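Local coordinates for protein epsin-3 (Saccharomyces cerevisiae, PDB 3ONK) that helps recruit clathrin to the Golgi network and endosomes and binds membranes enriched in phosphatidylinositol-3,5-bisphosphate, probably through this ENTH domain, at residues Thr20-Trp25 with Trp64-Lys69; Leu77-Ser82 with Arg134-Lys139. All blocks are in the same frame, centred on the assembly; numbering follows the deposited sequence.

Interaction 1. Residues Thr20-Trp25 with Trp64-Lys69; sequences TNNEPW and WRQIYK
K69 reaches from helix 64-80 into the curl of the loop 20-25. The K69 side chain bends at chi3 (93°), and this swings NZ in among the loop oxygens. K69 NZ donates to N21 OD1 at 2.7 Å and to N21 O at 2.9 Å. The first bond meets the amide oxygen with a C=O...N angle of 153°. The second comes from above the carbonyl plane. A weak bond runs from K69 NZ to W25 O at 3.1 Å. E23 O also accepts, though its position is uncertain. The E23 carboxylate does not touch NZ, but it would probably temper the lysine charge.

N21 OD1 also accepts from the backbone N of E23 at 3.0 Å, which makes an Asx turn. K69 NZ and E23 N meet this oxygen from opposite faces of the amide plane. The loop joins helix 11-19 to helix 29-38 in the all-helical ENTH domain. N21 ND2 donates to E23 OE1, which fixes the rotation of the amide. With an alanine here, OD1 and ND2 are gone; the Asx turn would probably loosen, leaving K69 NZ and E23 OE1 each one partner short.

R65 CG is anti to the backbone N (chi1 -165°), and a bend at chi3 takes the guanidinium obliquely across P24. R65 NH1 sits 3.2 Å from P24 CA. P24 N lies over one face, W64 CZ2 over the rim of the other. T20 CG2 rests 3.9 Å from K69 C, while the T20 hydroxyl bonds to V16 O. Q66 NE2 bonds weakly to T20 O at 3.4 Å.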
ATOM      1  N   THR A  20      -3.979   8.127   0.318  1.00 26.15           N
ATOM      2  CA  THR A  20      -4.595   7.265   1.329  1.00 21.40           C
ATOM      3  C   THR A  20      -5.594   8.006   2.218  1.00 26.32           C
ATOM      4  O   THR A  20      -5.935   7.525   3.298  1.00 27.77           O
ATOM      5  CB  THR A  20      -3.529   6.556   2.205  1.00 23.01           C
ATOM      6  OG1 THR A  20      -2.732   7.527   2.889  1.00 25.49           O
ATOM      7  CG2 THR A  20      -2.611   5.712   1.338  1.00 21.61           C
ATOM      8  N   ASN A  21      -6.074   9.160   1.744  1.00 21.37           N
ATOM      9  CA  ASN A  21      -7.048   9.977   2.471  1.00 27.68           C
ATOM     10  C   ASN A  21      -8.410   9.301   2.617  1.00 31.43           C
ATOM     11  O   ASN A  21      -8.604   8.164   2.162  1.00 25.97           O
ATOM     12  CB  ASN A  21      -7.212  11.363   1.817  1.00 19.76           C
ATOM     13  CG  ASN A  21      -7.900  11.304   0.470  1.00 25.44           C
ATOM     14  OD1 ASN A  21      -8.658  10.379   0.174  1.00 23.05           O
ATOM     15  ND2 ASN A  21      -7.653  12.311  -0.358  1.00 29.10           N
ATOM     16  N   ASN A  22      -9.354  10.021   3.225  1.00 28.02           N
ATOM     17  CA  ASN A  22     -10.673   9.466   3.531  1.00 31.17           C
ATOM     18  C   ASN A  22     -11.773   9.663   2.475  1.00 29.87           C
ATOM     19  O   ASN A  22     -12.930   9.310   2.714  1.00 30.49           O
ATOM     20  CB  ASN A  22     -11.167   9.983   4.884  1.00 35.13           C
ATOM     21  CG  ASN A  22     -11.276   8.887   5.918  1.00 46.91           C
ATOM     22  OD1 ASN A  22     -10.677   8.976   6.996  1.00 52.46           O
ATOM     23  ND2 ASN A  22     -12.035   7.834   5.596  1.00 43.00           N
ATOM     24  N   GLU A  23     -11.433  10.239   1.325  1.00 25.08           N
ATOM     25  CA  GLU A  23     -12.385  10.307   0.228  1.00 24.21           C
ATOM     26  C   GLU A  23     -12.777   8.885  -0.145  1.00 25.31           C
ATOM     27  O   GLU A  23     -11.958   7.962  -0.031  1.00 26.76           O
ATOM     28  CB  GLU A  23     -11.775  11.004  -0.985  1.00 27.02           C
ATOM     29  CG  GLU A  23     -11.340  12.435  -0.723  1.00 29.40           C
ATOM     30  CD  GLU A  23     -10.568  13.017  -1.892  1.00 36.61           C
ATOM     31  OE1 GLU A  23      -9.684  12.317  -2.433  1.00 39.77           O
ATOM     32  OE2 GLU A  23     -10.849  14.175  -2.276  1.00 44.31           O
ATOM     33  N   PRO A  24     -14.028   8.696  -0.588  1.00 27.16           N
ATOM     34  CA  PRO A  24     -14.522   7.369  -0.967  1.00 25.01           C
ATOM     35  C   PRO A  24     -13.856   6.775  -2.198  1.00 20.67           C
ATOM     36  O   PRO A  24     -13.881   5.565  -2.341  1.00 25.96           O
ATOM     37  CB  PRO A  24     -16.001   7.619  -1.254  1.00 24.32           C
ATOM     38  CG  PRO A  24     -16.328   8.806  -0.443  1.00 28.23           C
ATOM     39  CD  PRO A  24     -15.122   9.676  -0.516  1.00 27.46           C
ATOM     40  N   TRP A  25     -13.297   7.592  -3.082  1.00 22.27           N
ATOM     41  CA  TRP A  25     -12.771   7.038  -4.328  1.00 25.94           C
ATOM     42  C   TRP A  25     -11.285   6.783  -4.191  1.00 26.54           C
ATOM     43  O   TRP A  25     -10.621   7.400  -3.352  1.00 21.44           O
ATOM     44  CB  TRP A  25     -13.079   7.940  -5.534  1.00 25.75           C
ATOM     45  CG  TRP A  25     -12.697   9.364  -5.338  1.00 25.91           C
ATOM     46  CD1 TRP A  25     -11.536   9.964  -5.734  1.00 30.53           C
ATOM     47  CD2 TRP A  25     -13.481  10.383  -4.711  1.00 26.95           C
ATOM     48  NE1 TRP A  25     -11.553  11.294  -5.397  1.00 30.01           N
ATOM     49  CE2 TRP A  25     -12.734  11.572  -4.758  1.00 29.58           C
ATOM     50  CE3 TRP A  25     -14.748  10.405  -4.119  1.00 30.22           C
ATOM     51  CZ2 TRP A  25     -13.206  12.770  -4.220  1.00 33.53           C
ATOM     52  CZ3 TRP A  25     -15.213  11.584  -3.589  1.00 28.73           C
ATOM     53  CH2 TRP A  25     -14.448  12.758  -3.646  1.00 33.49           C
ATOM     54  N   TRP A  64     -11.094   1.788   7.755  1.00 28.79           N
ATOM     55  CA  TRP A  64     -10.861   0.671   6.836  1.00 29.23           C
ATOM     56  C   TRP A  64     -10.467   1.180   5.451  1.00 25.23           C
ATOM     57  O   TRP A  64      -9.660   0.562   4.760  1.00 28.07           O
ATOM     58  CB  TRP A  64     -12.108  -0.209   6.711  1.00 31.57           C
ATOM     59  CG  TRP A  64     -13.261   0.499   6.068  1.00 32.59           C
ATOM     60  CD1 TRP A  64     -14.294   1.129   6.699  1.00 35.73           C
ATOM     61  CD2 TRP A  64     -13.479   0.678   4.664  1.00 31.32           C
ATOM     62  NE1 TRP A  64     -15.155   1.674   5.773  1.00 31.03           N
ATOM     63  CE2 TRP A  64     -14.674   1.415   4.515  1.00 31.42           C
ATOM     64  CE3 TRP A  64     -12.785   0.283   3.513  1.00 30.42           C
ATOM     65  CZ2 TRP A  64     -15.182   1.772   3.268  1.00 31.36           C
ATOM     66  CZ3 TRP A  64     -13.296   0.630   2.279  1.00 25.61           C
ATOM     67  CH2 TRP A  64     -14.481   1.368   2.166  1.00 27.40           C
ATOM     68  N   ARG A  65     -11.053   2.304   5.053  1.00 26.36           N
ATOM     69  CA  ARG A  65     -10.840   2.859   3.727  1.00 26.78           C
ATOM     70  C   ARG A  65      -9.408   3.315   3.525  1.00 25.62           C
ATOM     71  O   ARG A  65      -8.805   3.020   2.496  1.00 26.89           O
ATOM     72  CB  ARG A  65     -11.793   4.021   3.463  1.00 25.72           C
ATOM     73  CG  ARG A  65     -11.871   4.392   1.993  1.00 33.78           C
ATOM     74  CD  ARG A  65     -12.410   5.791   1.804  1.00 33.17           C
ATOM     75  NE  ARG A  65     -13.467   6.095   2.761  1.00 40.07           N
ATOM     76  CZ  ARG A  65     -14.755   5.867   2.548  1.00 33.13           C
ATOM     77  NH1 ARG A  65     -15.145   5.328   1.411  1.00 39.43           N
ATOM     78  NH2 ARG A  65     -15.650   6.177   3.471  1.00 43.58           N
ATOM     79  N   GLN A  66      -8.880   4.050   4.503  1.00 22.50           N
ATOM     80  CA  GLN A  66      -7.494   4.506   4.471  1.00 26.59           C
ATOM     81  C   GLN A  66      -6.507   3.336   4.433  1.00 25.37           C
ATOM     82  O   GLN A  66      -5.451   3.411   3.808  1.00 19.73           O
ATOM     83  CB  GLN A  66      -7.205   5.414   5.674  1.00 27.65           C
ATOM     84  CG  GLN A  66      -7.939   6.747   5.622  1.00 25.73           C
ATOM     85  CD  GLN A  66      -7.512   7.712   6.721  1.00 36.56           C
ATOM     86  OE1 GLN A  66      -7.955   7.609   7.865  1.00 43.10           O
ATOM     87  NE2 GLN A  66      -6.654   8.663   6.371  1.00 38.84           N
ATOM     88  N   ILE A  67      -6.865   2.257   5.114  1.00 28.29           N
ATOM     89  CA  ILE A  67      -6.073   1.042   5.096  1.00 27.87           C
ATOM     90  C   ILE A  67      -6.185   0.349   3.746  1.00 24.48           C
ATOM     91  O   ILE A  67      -5.182  -0.102   3.191  1.00 20.20           O
ATOM     92  CB  ILE A  67      -6.515   0.078   6.212  1.00 32.53           C
ATOM     93  CG1 ILE A  67      -6.152   0.659   7.581  1.00 27.55           C
ATOM     94  CG2 ILE A  67      -5.891  -1.306   6.011  1.00 25.01           C
ATOM     95  CD1 ILE A  67      -6.536  -0.236   8.728  1.00 39.87           C
ATOM     96  N   TYR A  68      -7.405   0.280   3.213  1.00 25.48           N
ATOM     97  CA  TYR A  68      -7.607  -0.302   1.890  1.00 23.64           C
ATOM     98  C   TYR A  68      -6.786   0.448   0.831  1.00 23.94           C
ATOM     99  O   TYR A  68      -6.104  -0.167   0.002  1.00 18.88           O
ATOM    100  CB  TYR A  68      -9.089  -0.322   1.499  1.00 20.14           C
ATOM    101  CG  TYR A  68      -9.321  -1.126   0.238  1.00 21.31           C
ATOM    102  CD1 TYR A  68      -9.228  -2.503   0.264  1.00 25.93           C
ATOM    103  CD2 TYR A  68      -9.604  -0.511  -0.973  1.00 25.54           C
ATOM    104  CE1 TYR A  68      -9.422  -3.256  -0.859  1.00 29.10           C
ATOM    105  CE2 TYR A  68      -9.794  -1.267  -2.128  1.00 28.77           C
ATOM    106  CZ  TYR A  68      -9.705  -2.647  -2.052  1.00 34.05           C
ATOM    107  OH  TYR A  68      -9.895  -3.442  -3.158  1.00 41.55           O
ATOM    108  N   LYS A  69      -6.828   1.778   0.892  1.00 22.71           N
ATOM    109  CA  LYS A  69      -6.086   2.620  -0.053  1.00 20.56           C
ATOM    110  C   LYS A  69      -4.556   2.516   0.117  1.00 22.55           C
ATOM    111  O   LYS A  69      -3.804   2.598  -0.856  1.00 20.25           O
ATOM    112  CB  LYS A  69      -6.574   4.065   0.051  1.00 20.02           C
ATOM    113  CG  LYS A  69      -8.045   4.213  -0.373  1.00 27.20           C
ATOM    114  CD  LYS A  69      -8.655   5.556   0.041  1.00 23.20           C
ATOM    115  CE  LYS A  69      -8.533   6.592  -1.042  1.00 24.45           C
ATOM    116  NZ  LYS A  69      -9.175   7.863  -0.669  1.00 21.37           N
TER

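Interaction 2. Residues Leu77-Ser82 with Arg134-Lys139; sequences LIKHGS and RAERKK
R137 lays its side chain across the C-terminal turn of helix 64-80. The chain is extended from CG to NE, with chi2 at -173°, which carries the guanidinium from helix 130-143 to the end of helix 64-80. R137 CG passes K79 O at 3.8 Å. Further out, R137 NE comes to 3.4 Å from I78 O. The guanidinium ends beside the G81 carbonyl, with G81 O near its plane at the edge and K79 O over one face. The modelled approach to G81 O is too short to be trusted in detail. I86 of helix 83-90 also touches R137.

On the flank of the contact, K79 and E136 lie side by side and point the same way. K79 CG rests 4.0 Å from E136 CB, and K79 CE is 3.9 Å from E136 OE1. K79 NZ forms its salt bridge with D75, one turn back on its own helix. Its distance to E136 OE1, 4.2 Å, is beyond a salt bridge. E136 also packs on L126 of helix 113-127.

The contact joins the end of helix 64-80 to helix 130-143, the last helix of the modelled chain. At G81 the chain leaves the helix, and S82 then serves as N-cap of helix 83-90. The arginine charge thus faces carbonyl oxygens at a helix C-terminus, where the helix dipole would probably help hold it.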
ATOM      1  N   LEU A  77       3.313  -0.097  -5.734  1.00 17.97           N
ATOM      2  CA  LEU A  77       4.719   0.240  -5.520  1.00 20.31           C
ATOM      3  C   LEU A  77       5.605  -0.980  -5.646  1.00 26.29           C
ATOM      4  O   LEU A  77       6.733  -0.901  -6.123  1.00 21.41           O
ATOM      5  CB  LEU A  77       4.930   0.896  -4.160  1.00 19.92           C
ATOM      6  CG  LEU A  77       4.319   2.287  -3.967  1.00 24.02           C
ATOM      7  CD1 LEU A  77       4.601   2.789  -2.556  1.00 20.80           C
ATOM      8  CD2 LEU A  77       4.839   3.282  -5.008  1.00 21.79           C
ATOM      9  N   ILE A  78       5.082  -2.120  -5.220  1.00 25.24           N
ATOM     10  CA  ILE A  78       5.804  -3.357  -5.390  1.00 23.20           C
ATOM     11  C   ILE A  78       5.956  -3.702  -6.871  1.00 25.09           C
ATOM     12  O   ILE A  78       6.971  -4.261  -7.282  1.00 26.34           O
ATOM     13  CB  ILE A  78       5.172  -4.464  -4.537  1.00 29.73           C
ATOM     14  CG1 ILE A  78       5.397  -4.111  -3.054  1.00 24.07           C
ATOM     15  CG2 ILE A  78       5.772  -5.817  -4.876  1.00 26.83           C
ATOM     16  CD1 ILE A  78       4.462  -4.770  -2.112  1.00 30.65           C
ATOM     17  N   LYS A  79       4.989  -3.291  -7.683  1.00 25.31           N
ATOM     18  CA  LYS A  79       5.042  -3.538  -9.127  1.00 27.16           C
ATOM     19  C   LYS A  79       5.800  -2.465  -9.908  1.00 25.45           C
ATOM     20  O   LYS A  79       6.336  -2.735 -10.982  1.00 21.40           O
ATOM     21  CB  LYS A  79       3.627  -3.683  -9.698  1.00 23.85           C
ATOM     22  CG  LYS A  79       2.908  -4.943  -9.238  1.00 22.18           C
ATOM     23  CD  LYS A  79       1.407  -4.861  -9.493  1.00 21.56           C
ATOM     24  CE  LYS A  79       0.675  -6.006  -8.804  1.00 22.06           C
ATOM     25  NZ  LYS A  79      -0.807  -5.903  -8.978  1.00 27.70           N
ATOM     26  N   HIS A  80       5.855  -1.251  -9.370  1.00 17.34           N
ATOM     27  CA  HIS A  80       6.425  -0.137 -10.131  1.00 23.10           C
ATOM     28  C   HIS A  80       7.653   0.504  -9.477  1.00 24.16           C
ATOM     29  O   HIS A  80       8.468   1.135 -10.159  1.00 26.33           O
ATOM     30  CB  HIS A  80       5.364   0.940 -10.419  1.00 20.56           C
ATOM     31  CG  HIS A  80       4.155   0.425 -11.145  1.00 20.39           C
ATOM     32  ND1 HIS A  80       4.024   0.486 -12.517  1.00 27.13           N
ATOM     33  CD2 HIS A  80       3.025  -0.163 -10.685  1.00 18.71           C
ATOM     34  CE1 HIS A  80       2.869  -0.053 -12.869  1.00 22.46           C
ATOM     35  NE2 HIS A  80       2.242  -0.452 -11.777  1.00 20.23           N
ATOM     36  N   GLY A  81       7.775   0.333  -8.162  1.00 18.93           N
ATOM     37  CA  GLY A  81       8.743   1.061  -7.360  1.00 21.49           C
ATOM     38  C   GLY A  81      10.120   0.439  -7.383  1.00 20.97           C
ATOM     39  O   GLY A  81      10.333  -0.576  -8.019  1.00 19.69           O
ATOM     40  N   SER A  82      11.053   1.071  -6.690  1.00 19.55           N
ATOM     41  CA  SER A  82      12.428   0.611  -6.611  1.00 18.95           C
ATOM     42  C   SER A  82      12.509  -0.782  -5.990  1.00 24.93           C
ATOM     43  O   SER A  82      11.699  -1.146  -5.135  1.00 23.32           O
ATOM     44  CB  SER A  82      13.226   1.593  -5.755  1.00 21.29           C
ATOM     45  OG  SER A  82      14.536   1.141  -5.523  1.00 28.19           O
ATOM     46  N   ARG A 134       8.879 -10.844 -10.037  1.00 25.73           N
ATOM     47  CA  ARG A 134       9.534 -10.684 -11.328  1.00 28.03           C
ATOM     48  C   ARG A 134       8.494 -10.622 -12.456  1.00 28.68           C
ATOM     49  O   ARG A 134       8.595  -9.792 -13.360  1.00 23.23           O
ATOM     50  CB  ARG A 134      10.520 -11.822 -11.580  1.00 28.24           C
ATOM     51  CG  ARG A 134      11.764 -11.409 -12.361  1.00 40.35           C
ATOM     52  CD  ARG A 134      11.766 -11.928 -13.802  1.00 48.68           C
ATOM     53  NE  ARG A 134      12.105 -10.858 -14.748  1.00 61.40           N
ATOM     54  CZ  ARG A 134      12.236 -11.012 -16.064  1.00 63.10           C
ATOM     55  NH1 ARG A 134      12.066 -12.207 -16.625  1.00 52.71           N
ATOM     56  NH2 ARG A 134      12.546  -9.964 -16.824  1.00 50.85           N
ATOM     57  N   ALA A 135       7.505 -11.512 -12.378  1.00 24.16           N
ATOM     58  CA  ALA A 135       6.400 -11.586 -13.339  1.00 28.68           C
ATOM     59  C   ALA A 135       5.482 -10.352 -13.333  1.00 23.34           C
ATOM     60  O   ALA A 135       5.177  -9.802 -14.382  1.00 26.07           O
ATOM     61  CB  ALA A 135       5.567 -12.869 -13.089  1.00 23.25           C
ATOM     62  N   GLU A 136       5.037  -9.934 -12.154  1.00 25.42           N
ATOM     63  CA  GLU A 136       4.161  -8.773 -12.046  1.00 27.24           C
ATOM     64  C   GLU A 136       4.877  -7.481 -12.430  1.00 32.17           C
ATOM     65  O   GLU A 136       4.251  -6.556 -12.951  1.00 33.98           O
ATOM     66  CB  GLU A 136       3.562  -8.684 -10.645  1.00 28.35           C
ATOM     67  CG  GLU A 136       2.581  -9.803 -10.350  1.00 34.56           C
ATOM     68  CD  GLU A 136       1.426  -9.820 -11.334  1.00 37.49           C
ATOM     69  OE1 GLU A 136       0.862  -8.737 -11.600  1.00 36.63           O
ATOM     70  OE2 GLU A 136       1.094 -10.906 -11.853  1.00 38.07           O
ATOM     71  N   ARG A 137       6.189  -7.427 -12.199  1.00 26.36           N
ATOM     72  CA  ARG A 137       6.999  -6.288 -12.650  1.00 28.42           C
ATOM     73  C   ARG A 137       7.118  -6.234 -14.159  1.00 36.18           C
ATOM     74  O   ARG A 137       6.979  -5.168 -14.770  1.00 33.65           O
ATOM     75  CB  ARG A 137       8.403  -6.334 -12.049  1.00 26.25           C
ATOM     76  CG  ARG A 137       8.455  -5.815 -10.641  1.00 25.44           C
ATOM     77  CD  ARG A 137       9.874  -5.696 -10.103  1.00 24.52           C
ATOM     78  NE  ARG A 137       9.820  -4.759  -9.005  1.00 42.49           N
ATOM     79  CZ  ARG A 137      10.275  -3.513  -9.039  1.00 26.94           C
ATOM     80  NH1 ARG A 137      10.926  -3.035 -10.087  1.00 21.85           N
ATOM     81  NH2 ARG A 137      10.121  -2.772  -7.969  1.00 33.58           N
ATOM     82  N   LYS A 138       7.408  -7.392 -14.748  1.00 30.88           N
ATOM     83  CA  LYS A 138       7.418  -7.538 -16.195  1.00 34.96           C
ATOM     84  C   LYS A 138       6.123  -6.997 -16.792  1.00 34.07           C
ATOM     85  O   LYS A 138       6.149  -6.108 -17.635  1.00 36.31           O
ATOM     86  CB  LYS A 138       7.604  -9.009 -16.585  1.00 31.88           C
ATOM     87  N   LYS A 139       4.989  -7.536 -16.355  1.00 31.57           N
ATOM     88  CA  LYS A 139       3.699  -7.106 -16.890  1.00 37.15           C
ATOM     89  C   LYS A 139       3.488  -5.601 -16.733  1.00 40.47           C
ATOM     90  O   LYS A 139       3.044  -4.929 -17.658  1.00 38.55           O
ATOM     91  CB  LYS A 139       2.549  -7.864 -16.223  1.00 28.02           C
TER

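Both interactions use helix 64-80, but at different ends. Interaction 1 takes its first turns and interaction 2 its last. Their centres are 23 Å apart, on opposite sides of the chain's centre, and their nearest atoms are about 9 Å apart, so they do not touch. The helix carries one contact to the loop after helix 11-19 and the other to helix 130-143, so it links early and late parts of the ENTH domain. In each, a basic side chain meets oxygens of the other segment, mostly backbone carbonyls. The direction differs: in interaction 1 the helix supplies the lysine, while in interaction 2 it supplies the carbonyls and helix 130-143 the arginine.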